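Side-chain contacts in thioredoxin-like protein (Klebsiella pneumoniae subsp. pneumoniae MGH 78578, PDB 3TY1), which is a putative aldose 1-epimerase of the galactose mutarotase clan that probably binds carbohydrate, although its exact function remains unestablished: residues Ile50-Ile53 / Leu59-Thr62; Met69-Ile74 / Thr179-Val184; Ser79-Asp84 / Lys284-Gln289; Val149-Ala152 / Glu158-Ile161. All blocks are in the same frame, centred on the assembly; numbering follows the deposited sequence.

Contact 1. Residues Ile50-Ile53 / Leu59-Thr62; sequences ILTI and LTIT
Ile53 and Ile61 face each other as an antiparallel hydrogen-bonded pair. The amide N of Ile53 reaches the O of Ile61 at 2.8 Å, and the N of Ile61 returns the bond to the O of Ile53 at 2.9 Å, which satisfies all four polar backbone atoms. Ile61 O also receives a CA-H...O contact from Thr52 CA at 3.1 Å. The two isoleucine side chains stand on one face of the sheet, with CB atoms 4.4 Å apart. Isoleucine suits this buried side, where Ile53 packs on Ile159 and Ile161 of the facing sheet.

Thr52 and Thr62, the adjoining non-hydrogen-bonded pair, occupy the other face. Each sets OG1 beside its own backbone N (chi1 -53° and -58°), which brings both hydroxyls to a single water 2.7 Å from Thr52 OG1 and 2.9 Å from Thr62 OG1. Their methyls serve the apolar packing: Thr52 CG2 touches Thr60 CG2 at 3.7 Å, and Thr62 CG2 meets Ile50 CB at 4.1 Å. Threonine thus offers a hydroxyl for water and a branched wall for neighbours. Leu59 N is bonded to Tyr183 OH, and Thr60 OG1 weakly to Ser55 N. Backbone bonds to flanking strands join Thr52 to Glu36, Thr60 to Glu75 and Thr62 to Leu72. This is a beta hairpin, set within a six-stranded antiparallel sheet that forms part of one layer of a beta sandwich.

Contact 2. Residues Met69-Ile74 / Thr179-Val184; sequences MNLLRI and TELRYV. With SO4 (sulfate ion), chain I.
In the hydrophobic interior of a beta sandwich, Leu71 of strand 70-76 meets Leu181 of strand 173-183 where two sheets face each other. No hydrogen bond links the segments; the methyls of branched side chains do the work. Leu71 CD2 touches Leu181 CD1 at 3.6 Å, and the second methyl, Leu71 CD1, lies 4.2 Å from that same Leu181 CD1. Leu181 carries its CG anti to the backbone N (chi1 176°), which extends the branch toward the opposite sheet. Leucine suits the place because its apolar methyls reach a strand too distant for backbone pairing.

At the end of the contact, Met69, a selenomethionine, crosses Thr179, with Met69 CG 3.4 Å from Thr179 OG1. That hydroxyl is buried but satisfied, being hydrogen-bonded to Gly163 O.

Glu180 points away from this interior, and Arg182 follows on the same outer side of its strand. They form a salt bridge of two hydrogen bonds to one oxygen, gripped side-on: NE of Arg182 is 2.7 Å from Glu180 OE1, and NH2 is 2.9 Å from it. NH2 arrives nearly in line with the C-O bond, whereas NE comes from above the carboxylate plane, 42° out of it. Glu180 OE2 is held by Arg162. A sulfate, probably from the crystallisation liquor, accepts weak bonds from Arg182 NH1 and NH2; shared with Arg160, it would probably offset the closeness of the two arginines. Leucine packing between layers is what builds a beta sandwich, consistent with the supersandwich of galactose mutarotase relatives.

Contact 3. Residues Ser79-Asp84 / Lys284-Gln289; sequences SRMGWD and KGASIQ
The short edge strand 79-81 closes one side of the six-stranded sheet, and here Met81 and Ser79 pack over strand 285-291 of the large antiparallel sheet and the residue before it. Met81, a selenomethionine, reaches across with an extended chain, so that its terminal CE comes to rest 4.2 Å from Ala286 CB. A long, flexible apolar chain meeting a small methyl suits two strands whose backbones run well apart.

Nearer the end of the contact, the aliphatic part of Lys284 lies by the serine, with CD 4.0 Å from Ser79 OG. Ser79 swings this OG anti to its N (chi1 -175°), where it meets a water at 2.7 Å. The same water donates to Gly285 O at 3.0 Å, bridging the Ser79 hydroxyl to the backbone of the other segment. A small hydroxyl suits that water, while the lysine's methylenes pack beside it.

Beyond the strand, Arg80 forms an end-on, two-nitrogen salt bridge with Asp84: NH1 lies 2.9 Å from Asp84 OD1, and NH2 lies 3.1 Å from Asp84 OD2. Gly82 O lies 3.2 Å above the guanidinium plane toward its rim, and Trp83 N lies over its centre. Gly82 takes up backbone angles (phi 155°) open to a residue without a side chain. Trp83 meets Phe170 of the second subunit edge-to-face. An edge strand of the six-stranded sheet thus packs on the large antiparallel sheet, as in the layers of a beta sandwich.

Contact 4. Residues Val149-Ala152 / Glu158-Ile161; sequences VEVA and EIRI. With SO4 (sulfate ion), chain I.
Glu150 and Arg160 lie side by side and point the same way, an antiparallel hydrogen-bonded pair. With CG of Glu150 anti to its backbone N (chi1 172°), the two chains run alongside. Glu150 OE2 rests 3.7 Å from Arg160 CD, the carboxylate and guanidinium planes turned 27° from each other. The salt bridge from OE2 to Arg160 NE is long, 4.0 Å, and acts by charge alone, the oxygen standing well out of the guanidinium plane. Glu158 forms a closer salt bridge: Arg160 NH2 meets its OE1 at 3.0 Å from the syn side, but 31° out of the carboxylate plane. At the guanidinium edge a sulfate, probably from the crystallisation liquor, receives Arg160 NH1 through O3 at 3.3 Å. Arginine suits this spot, serving two carboxylates and an anion at once.

Glu150 OE1 is held by Arg162, and a water donates to Glu150 OE2 and Glu158 O. Backbone bonds run from Glu150 N to Arg160 O (2.8 Å), from Arg160 N to Glu150 O (2.9 Å) and from Ala152 N to Glu158 O. The hairpin lies between strands 2-9 and 173-183, its apolar face of Val149, Val151, Ile159 and Ile161 covered by strands 33-39 and 49-55.

Contacts 1 and 4 are hairpins, joined by backbone bonds within a sheet, whereas contacts 2 and 3 cross between sheets with side chains alone or a water. The hairpins belong to facing layers: Leu51 of contact 1 packs on Ile161 of contact 4. Strands 60-64, 70-76 and 79-81 are successive neighbours and carry contacts 1, 2 and 3 along one sheet; strands 159-169 and 173-183 likewise join contacts 4 and 2, which share the sulfate. Contacts 1, 2 and 3 are buried, contact 4 only partly. Apolar chemistry prevails between the layers, while the charged networks of contacts 4 and 2 lie on the outer face of the large sheet.

Contact 1. Residues Ile50-Ile53 / Leu59-Thr62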
loop_
_atom_site.group_PDB
_atom_site.type_symbol
_atom_site.label_atom_id
_atom_site.label_comp_id
_atom_site.label_asym_id
_atom_site.label_seq_id
_atom_site.Cartn_x
_atom_site.Cartn_y
_atom_site.Cartn_z
ATOM N N ILE A 50 13.453 7.598 11.387
ATOM C CA ILE A 50 14.037 7.086 12.621
ATOM C C ILE A 50 14.259 8.262 13.556
ATOM O O ILE A 50 14.450 9.419 13.103
ATOM C CB ILE A 50 15.359 6.280 12.441
ATOM C CG1 ILE A 50 16.424 7.060 11.703
ATOM C CG2 ILE A 50 15.045 4.924 11.768
ATOM C CD1 ILE A 50 17.795 6.377 11.736
ATOM N N LEU A 51 14.196 7.969 14.854
ATOM C CA LEU A 51 14.408 8.978 15.878
ATOM C C LEU A 51 15.351 8.338 16.882
ATOM O O LEU A 51 15.055 7.254 17.415
ATOM C CB LEU A 51 13.074 9.405 16.483
ATOM C CG LEU A 51 13.037 10.363 17.663
ATOM C CD1 LEU A 51 13.697 11.667 17.335
ATOM C CD2 LEU A 51 11.510 10.592 18.072
ATOM N N THR A 52 16.479 8.993 17.123
ATOM C CA THR A 52 17.545 8.436 17.912
ATOM C C THR A 52 17.993 9.350 19.044
ATOM O O THR A 52 18.257 10.539 18.826
ATOM C CB THR A 52 18.778 8.187 17.007
ATOM O OG1 THR A 52 18.390 7.400 15.849
ATOM C CG2 THR A 52 19.869 7.463 17.817
ATOM N N ILE A 53 18.127 8.792 20.237
ATOM C CA ILE A 53 18.835 9.444 21.323
ATOM C C ILE A 53 20.290 8.948 21.258
ATOM O O ILE A 53 20.540 7.761 21.456
ATOM C CB ILE A 53 18.292 9.071 22.701
ATOM C CG1 ILE A 53 16.823 9.515 22.826
ATOM C CG2 ILE A 53 19.251 9.704 23.797
ATOM C CD1 ILE A 53 16.082 8.949 24.106
ATOM N N LEU A 59 23.252 4.889 26.680
ATOM C CA LEU A 59 22.580 4.113 25.664
ATOM C C LEU A 59 22.294 4.976 24.440
ATOM O O LEU A 59 21.810 6.116 24.565
ATOM C CB LEU A 59 21.270 3.557 26.181
ATOM C CG LEU A 59 21.280 2.557 27.344
ATOM C CD1 LEU A 59 19.833 2.088 27.646
ATOM C CD2 LEU A 59 22.209 1.384 26.973
ATOM N N THR A 60 22.503 4.394 23.266
ATOM C CA THR A 60 22.071 5.010 22.031
ATOM C C THR A 60 20.810 4.250 21.631
ATOM O O THR A 60 20.821 3.014 21.470
ATOM C CB THR A 60 23.158 5.026 20.944
ATOM O OG1 THR A 60 24.179 5.926 21.359
ATOM C CG2 THR A 60 22.564 5.559 19.581
ATOM N N ILE A 61 19.697 4.973 21.567
ATOM C CA ILE A 61 18.399 4.350 21.401
ATOM C C ILE A 61 17.752 4.829 20.124
ATOM O O ILE A 61 17.536 6.061 19.954
ATOM C CB ILE A 61 17.456 4.743 22.582
ATOM C CG1 ILE A 61 18.062 4.292 23.932
ATOM C CG2 ILE A 61 16.021 4.181 22.322
ATOM C CD1 ILE A 61 17.268 4.826 25.204
ATOM N N THR A 62 17.430 3.892 19.234
ATOM C CA THR A 62 16.844 4.219 17.934
ATOM C C THR A 62 15.480 3.669 17.862
ATOM O O THR A 62 15.275 2.477 18.117
ATOM C CB THR A 62 17.675 3.635 16.773
ATOM O OG1 THR A 62 19.004 4.142 16.864
ATOM C CG2 THR A 62 17.063 4.007 15.408
HETATM O O HOH W 1 20.208 5.688 14.719
#

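Contact 2. Residues Met69-Ile74 / Thr179-Val184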
loop_
_atom_site.group_PDB
_atom_site.type_symbol
_atom_site.label_atom_id
_atom_site.label_comp_id
_atom_site.label_asym_id
_atom_site.label_seq_id
_atom_site.Cartn_x
_atom_site.Cartn_y
_atom_site.Cartn_z
HETATM N N MSE A 69 6.449 3.572 16.537
HETATM C CA MSE A 69 7.412 3.823 17.618
HETATM C C MSE A 69 8.107 2.551 18.116
HETATM O O MSE A 69 8.648 2.517 19.240
HETATM C CB MSE A 69 6.784 4.609 18.771
HETATM C CG MSE A 69 5.968 5.804 18.398
HETATM SE SE MSE A 69 6.904 7.299 17.721
HETATM C CE MSE A 69 7.917 7.907 19.310
ATOM N N ASN A 70 8.164 1.532 17.266
ATOM C CA ASN A 70 8.954 0.329 17.557
ATOM C C ASN A 70 10.391 0.753 17.846
ATOM O O ASN A 70 10.921 1.712 17.232
ATOM C CB ASN A 70 9.038 -0.583 16.312
ATOM C CG ASN A 70 7.766 -1.359 15.997
ATOM O OD1 ASN A 70 6.810 -1.413 16.794
ATOM N ND2 ASN A 70 7.749 -1.975 14.770
ATOM N N LEU A 71 11.059 -0.018 18.698
ATOM C CA LEU A 71 12.428 0.222 19.075
ATOM C C LEU A 71 13.262 -0.623 18.124
ATOM O O LEU A 71 13.102 -1.839 18.027
ATOM C CB LEU A 71 12.706 -0.144 20.535
ATOM C CG LEU A 71 11.744 0.433 21.610
ATOM C CD1 LEU A 71 12.218 0.024 22.991
ATOM C CD2 LEU A 71 11.609 1.950 21.480
ATOM N N LEU A 72 14.176 0.026 17.424
ATOM C CA LEU A 72 14.992 -0.692 16.440
ATOM C C LEU A 72 16.246 -1.321 17.047
ATOM O O LEU A 72 16.578 -2.481 16.784
ATOM C CB LEU A 72 15.421 0.263 15.332
ATOM C CG LEU A 72 14.332 0.927 14.460
ATOM C CD1 LEU A 72 14.937 1.519 13.172
ATOM C CD2 LEU A 72 13.220 0.051 14.093
ATOM N N ARG A 73 16.903 -0.553 17.898
ATOM C CA ARG A 73 18.185 -0.959 18.455
ATOM C C ARG A 73 18.551 -0.103 19.658
ATOM O O ARG A 73 18.210 1.084 19.750
ATOM C CB ARG A 73 19.287 -0.892 17.381
ATOM C CG ARG A 73 20.664 -1.350 17.818
ATOM C CD ARG A 73 21.672 -1.192 16.626
ATOM N NE ARG A 73 21.494 -2.248 15.634
ATOM C CZ ARG A 73 22.085 -2.287 14.435
ATOM N NH1 ARG A 73 22.889 -1.310 14.029
ATOM N NH2 ARG A 73 21.859 -3.318 13.642
ATOM N N ILE A 74 19.191 -0.767 20.627
ATOM C CA ILE A 74 19.698 -0.132 21.850
ATOM C C ILE A 74 21.164 -0.536 21.937
ATOM O O ILE A 74 21.438 -1.719 21.899
ATOM C CB ILE A 74 18.993 -0.616 23.090
ATOM C CG1 ILE A 74 17.448 -0.619 22.963
ATOM C CG2 ILE A 74 19.480 0.196 24.316
ATOM C CD1 ILE A 74 16.858 0.754 22.877
ATOM N N THR A 179 2.274 5.985 23.244
ATOM C CA THR A 179 3.504 5.308 23.645
ATOM C C THR A 179 4.447 6.317 24.294
ATOM O O THR A 179 4.427 7.513 23.938
ATOM C CB THR A 179 4.240 4.626 22.482
ATOM O OG1 THR A 179 4.767 5.620 21.614
ATOM C CG2 THR A 179 3.354 3.636 21.685
ATOM N N GLU A 180 5.261 5.861 25.253
ATOM C CA GLU A 180 6.262 6.751 25.865
ATOM C C GLU A 180 7.478 5.966 26.309
ATOM O O GLU A 180 7.352 4.956 27.020
ATOM C CB GLU A 180 5.700 7.556 27.058
ATOM C CG GLU A 180 6.682 8.625 27.561
ATOM C CD GLU A 180 6.119 9.519 28.690
ATOM O OE1 GLU A 180 5.993 9.066 29.846
ATOM O OE2 GLU A 180 5.844 10.693 28.405
ATOM N N LEU A 181 8.634 6.412 25.845
ATOM C CA LEU A 181 9.932 5.916 26.295
ATOM C C LEU A 181 10.609 7.007 27.128
ATOM O O LEU A 181 10.582 8.182 26.751
ATOM C CB LEU A 181 10.755 5.455 25.114
ATOM C CG LEU A 181 12.186 4.990 25.381
ATOM C CD1 LEU A 181 12.606 3.942 24.324
ATOM C CD2 LEU A 181 13.155 6.194 25.416
ATOM N N ARG A 182 11.184 6.614 28.266
ATOM C CA ARG A 182 11.871 7.537 29.170
ATOM C C ARG A 182 13.302 7.059 29.361
ATOM O O ARG A 182 13.557 5.868 29.584
ATOM C CB ARG A 182 11.181 7.591 30.512
ATOM C CG ARG A 182 9.730 7.900 30.434
ATOM C CD ARG A 182 9.171 8.164 31.848
ATOM N NE ARG A 182 7.720 8.293 31.791
ATOM C CZ ARG A 182 6.930 8.433 32.844
ATOM N NH1 ARG A 182 7.435 8.445 34.075
ATOM N NH2 ARG A 182 5.620 8.533 32.657
ATOM N N TYR A 183 14.243 7.983 29.250
ATOM C CA TYR A 183 15.654 7.642 29.383
ATOM C C TYR A 183 16.400 8.758 30.092
ATOM O O TYR A 183 16.288 9.906 29.694
ATOM C CB TYR A 183 16.265 7.371 27.992
ATOM C CG TYR A 183 17.744 7.090 28.109
ATOM C CD1 TYR A 183 18.191 5.949 28.780
ATOM C CD2 TYR A 183 18.683 7.927 27.562
ATOM C CE1 TYR A 183 19.548 5.681 28.952
ATOM C CE2 TYR A 183 20.056 7.671 27.734
ATOM C CZ TYR A 183 20.480 6.544 28.438
ATOM O OH TYR A 183 21.847 6.317 28.591
ATOM N N VAL A 184 17.142 8.412 31.153
ATOM C CA VAL A 184 17.999 9.342 31.848
ATOM C C VAL A 184 19.407 9.230 31.212
ATOM O O VAL A 184 20.026 8.162 31.204
ATOM C CB VAL A 184 18.075 9.081 33.366
ATOM C CG1 VAL A 184 19.069 10.058 34.022
ATOM C CG2 VAL A 184 16.718 9.204 33.995
HETATM S S SO4 I . 5.673 11.251 36.197
HETATM O O1 SO4 I . 6.913 10.602 36.625
HETATM O O2 SO4 I . 4.797 11.380 37.353
HETATM O O3 SO4 I . 5.967 12.588 35.709
HETATM O O4 SO4 I . 4.944 10.435 35.238
#

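Contact 3. Residues Ser79-Asp84 / Lys284-Gln289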
loop_
_atom_site.group_PDB
_atom_site.type_symbol
_atom_site.label_atom_id
_atom_site.label_comp_id
_atom_site.label_asym_id
_atom_site.label_seq_id
_atom_site.Cartn_x
_atom_site.Cartn_y
_atom_site.Cartn_z
ATOM N N SER A 79 27.834 -3.447 24.443
ATOM C CA SER A 79 26.851 -4.472 24.107
ATOM C C SER A 79 25.689 -3.814 23.360
ATOM O O SER A 79 25.764 -2.640 22.937
ATOM C CB SER A 79 26.398 -5.191 25.401
ATOM O OG SER A 79 25.513 -6.291 25.164
ATOM N N ARG A 80 24.622 -4.575 23.183
ATOM C CA ARG A 80 23.426 -4.063 22.521
ATOM C C ARG A 80 22.241 -4.922 22.805
ATOM O O ARG A 80 22.395 -6.092 23.139
ATOM C CB ARG A 80 23.586 -4.023 20.997
ATOM C CG ARG A 80 23.574 -5.362 20.321
ATOM C CD ARG A 80 23.318 -5.304 18.806
ATOM N NE ARG A 80 23.227 -6.705 18.366
ATOM C CZ ARG A 80 22.996 -7.133 17.121
ATOM N NH1 ARG A 80 22.770 -6.290 16.123
ATOM N NH2 ARG A 80 22.967 -8.438 16.890
HETATM N N MSE A 81 21.059 -4.328 22.630
HETATM C CA MSE A 81 19.817 -5.055 22.590
HETATM C C MSE A 81 19.386 -4.960 21.130
HETATM O O MSE A 81 19.155 -3.864 20.590
HETATM C CB MSE A 81 18.736 -4.435 23.488
HETATM C CG MSE A 81 19.105 -4.274 24.968
HETATM SE SE MSE A 81 17.515 -3.574 25.903
HETATM C CE MSE A 81 18.480 -3.199 27.488
ATOM N N GLY A 82 19.292 -6.099 20.478
ATOM C CA GLY A 82 18.870 -6.131 19.085
ATOM C C GLY A 82 19.399 -7.360 18.422
ATOM O O GLY A 82 20.097 -8.208 19.063
ATOM N N TRP A 83 19.114 -7.444 17.129
ATOM C CA TRP A 83 19.503 -8.606 16.318
ATOM C C TRP A 83 19.624 -8.216 14.863
ATOM O O TRP A 83 19.230 -7.124 14.477
ATOM C CB TRP A 83 18.481 -9.734 16.489
ATOM C CG TRP A 83 17.054 -9.415 15.989
ATOM C CD1 TRP A 83 16.191 -8.512 16.494
ATOM C CD2 TRP A 83 16.359 -10.090 14.917
ATOM N NE1 TRP A 83 15.007 -8.537 15.783
ATOM C CE2 TRP A 83 15.091 -9.499 14.807
ATOM C CE3 TRP A 83 16.715 -11.128 14.025
ATOM C CZ2 TRP A 83 14.139 -9.907 13.830
ATOM C CZ3 TRP A 83 15.797 -11.532 13.058
ATOM C CH2 TRP A 83 14.510 -10.929 12.974
ATOM N N ASP A 84 20.198 -9.118 14.074
ATOM C CA ASP A 84 20.459 -8.881 12.667
ATOM C C ASP A 84 19.524 -9.729 11.833
ATOM O O ASP A 84 19.696 -10.934 11.721
ATOM C CB ASP A 84 21.913 -9.218 12.363
ATOM C CG ASP A 84 22.859 -8.472 13.278
ATOM O OD1 ASP A 84 22.736 -7.236 13.346
ATOM O OD2 ASP A 84 23.663 -9.128 13.967
ATOM N N LYS A 284 27.200 -10.113 30.611
ATOM C CA LYS A 284 26.377 -9.303 29.747
ATOM C C LYS A 284 24.962 -9.837 29.798
ATOM O O LYS A 284 24.757 -11.028 29.916
ATOM C CB LYS A 284 26.832 -9.361 28.294
ATOM C CG LYS A 284 28.115 -8.628 28.028
ATOM C CD LYS A 284 28.429 -8.670 26.540
ATOM C CE LYS A 284 29.664 -7.852 26.199
ATOM N NZ LYS A 284 30.919 -8.384 26.801
ATOM N N GLY A 285 23.991 -8.954 29.659
ATOM C CA GLY A 285 22.612 -9.383 29.561
ATOM C C GLY A 285 21.630 -8.277 29.371
ATOM O O GLY A 285 22.007 -7.121 29.211
ATOM N N ALA A 286 20.351 -8.641 29.387
ATOM C CA ALA A 286 19.274 -7.655 29.315
ATOM C C ALA A 286 18.156 -8.174 30.135
ATOM O O ALA A 286 17.836 -9.367 30.055
ATOM C CB ALA A 286 18.793 -7.408 27.870
ATOM N N SER A 287 17.545 -7.281 30.905
ATOM C CA SER A 287 16.409 -7.640 31.763
ATOM C C SER A 287 15.222 -6.766 31.430
ATOM O O SER A 287 15.386 -5.605 30.988
ATOM C CB SER A 287 16.768 -7.466 33.244
ATOM O OG SER A 287 17.005 -6.127 33.574
ATOM N N ILE A 288 14.049 -7.347 31.594
ATOM C CA ILE A 288 12.796 -6.665 31.387
ATOM C C ILE A 288 11.983 -6.826 32.640
ATOM O O ILE A 288 11.715 -7.962 33.087
ATOM C CB ILE A 288 11.967 -7.231 30.172
ATOM C CG1 ILE A 288 12.800 -7.302 28.906
ATOM C CG2 ILE A 288 10.730 -6.388 29.872
ATOM C CD1 ILE A 288 12.071 -7.995 27.722
ATOM N N GLN A 289 11.593 -5.708 33.218
ATOM C CA GLN A 289 10.647 -5.690 34.317
ATOM C C GLN A 289 9.286 -5.367 33.773
ATOM O O GLN A 289 9.146 -4.443 32.994
ATOM C CB GLN A 289 11.014 -4.642 35.368
ATOM C CG GLN A 289 9.976 -4.450 36.510
ATOM C CD GLN A 289 10.350 -3.316 37.476
ATOM O OE1 GLN A 289 11.477 -2.828 37.465
ATOM N NE2 GLN A 289 9.387 -2.871 38.260
HETATM O O HOH W 2 24.516 -6.329 27.709
#

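Contact 4. Residues Val149-Ala152 / Glu158-Ile161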
loop_
_atom_site.group_PDB
_atom_site.type_symbol
_atom_site.label_atom_id
_atom_site.label_comp_id
_atom_site.label_asym_id
_atom_site.label_seq_id
_atom_site.Cartn_x
_atom_site.Cartn_y
_atom_site.Cartn_z
ATOM N N VAL A 149 9.096 15.200 21.804
ATOM C CA VAL A 149 10.331 14.955 22.525
ATOM C C VAL A 149 10.383 15.963 23.682
ATOM O O VAL A 149 10.205 17.173 23.484
ATOM C CB VAL A 149 11.566 15.146 21.608
ATOM C CG1 VAL A 149 12.857 15.075 22.436
ATOM C CG2 VAL A 149 11.548 14.116 20.491
ATOM N N GLU A 150 10.670 15.468 24.872
ATOM C CA GLU A 150 10.709 16.307 26.077
ATOM C C GLU A 150 12.050 16.086 26.767
ATOM O O GLU A 150 12.524 14.949 26.862
ATOM C CB GLU A 150 9.544 15.934 27.000
ATOM C CG GLU A 150 9.526 16.575 28.400
ATOM C CD GLU A 150 8.507 15.906 29.348
ATOM O OE1 GLU A 150 7.347 15.682 28.930
ATOM O OE2 GLU A 150 8.891 15.576 30.501
ATOM N N VAL A 151 12.645 17.168 27.246
ATOM C CA VAL A 151 13.898 17.107 28.009
ATOM C C VAL A 151 13.714 17.964 29.249
ATOM O O VAL A 151 13.332 19.133 29.149
ATOM C CB VAL A 151 15.106 17.591 27.190
ATOM C CG1 VAL A 151 16.431 17.467 28.038
ATOM C CG2 VAL A 151 15.217 16.762 25.884
ATOM N N ALA A 152 13.915 17.362 30.412
ATOM C CA ALA A 152 13.836 18.086 31.682
ATOM C C ALA A 152 14.831 19.240 31.696
ATOM O O ALA A 152 15.932 19.141 31.126
ATOM C CB ALA A 152 14.105 17.151 32.863
ATOM N N GLU A 158 16.179 14.022 32.239
ATOM C CA GLU A 158 15.395 12.935 31.717
ATOM C C GLU A 158 14.745 13.333 30.375
ATOM O O GLU A 158 14.174 14.390 30.255
ATOM C CB GLU A 158 14.302 12.533 32.707
ATOM C CG GLU A 158 13.543 11.284 32.298
ATOM C CD GLU A 158 12.351 10.947 33.221
ATOM O OE1 GLU A 158 11.811 11.831 33.874
ATOM O OE2 GLU A 158 11.909 9.795 33.227
ATOM N N ILE A 159 14.842 12.421 29.408
ATOM C CA ILE A 159 14.306 12.565 28.082
ATOM C C ILE A 159 13.069 11.676 28.008
ATOM O O ILE A 159 13.103 10.545 28.466
ATOM C CB ILE A 159 15.323 12.097 27.037
ATOM C CG1 ILE A 159 16.615 12.945 27.136
ATOM C CG2 ILE A 159 14.703 12.117 25.573
ATOM C CD1 ILE A 159 17.808 12.286 26.340
ATOM N N ARG A 160 11.988 12.201 27.435
ATOM C CA ARG A 160 10.816 11.412 27.163
ATOM C C ARG A 160 10.442 11.579 25.710
ATOM O O ARG A 160 10.433 12.701 25.189
ATOM C CB ARG A 160 9.636 11.837 28.049
ATOM C CG ARG A 160 9.964 11.741 29.508
ATOM C CD ARG A 160 8.760 11.924 30.404
ATOM N NE ARG A 160 9.164 11.838 31.804
ATOM C CZ ARG A 160 8.334 11.847 32.850
ATOM N NH1 ARG A 160 7.033 11.950 32.683
ATOM N NH2 ARG A 160 8.825 11.729 34.083
ATOM N N ILE A 161 10.129 10.472 25.072
ATOM C CA ILE A 161 9.737 10.480 23.676
ATOM C C ILE A 161 8.369 9.828 23.605
ATOM O O ILE A 161 8.221 8.630 23.906
ATOM C CB ILE A 161 10.757 9.784 22.808
ATOM C CG1 ILE A 161 12.081 10.545 22.842
ATOM C CG2 ILE A 161 10.215 9.691 21.339
ATOM C CD1 ILE A 161 13.152 9.923 21.996
HETATM S S SO4 I . 5.673 11.251 36.197
HETATM O O1 SO4 I . 6.913 10.602 36.625
HETATM O O2 SO4 I . 4.797 11.380 37.353
HETATM O O3 SO4 I . 5.967 12.588 35.709
HETATM O O4 SO4 I . 4.944 10.435 35.238
HETATM O O HOH W 3 11.499 14.611 31.414
#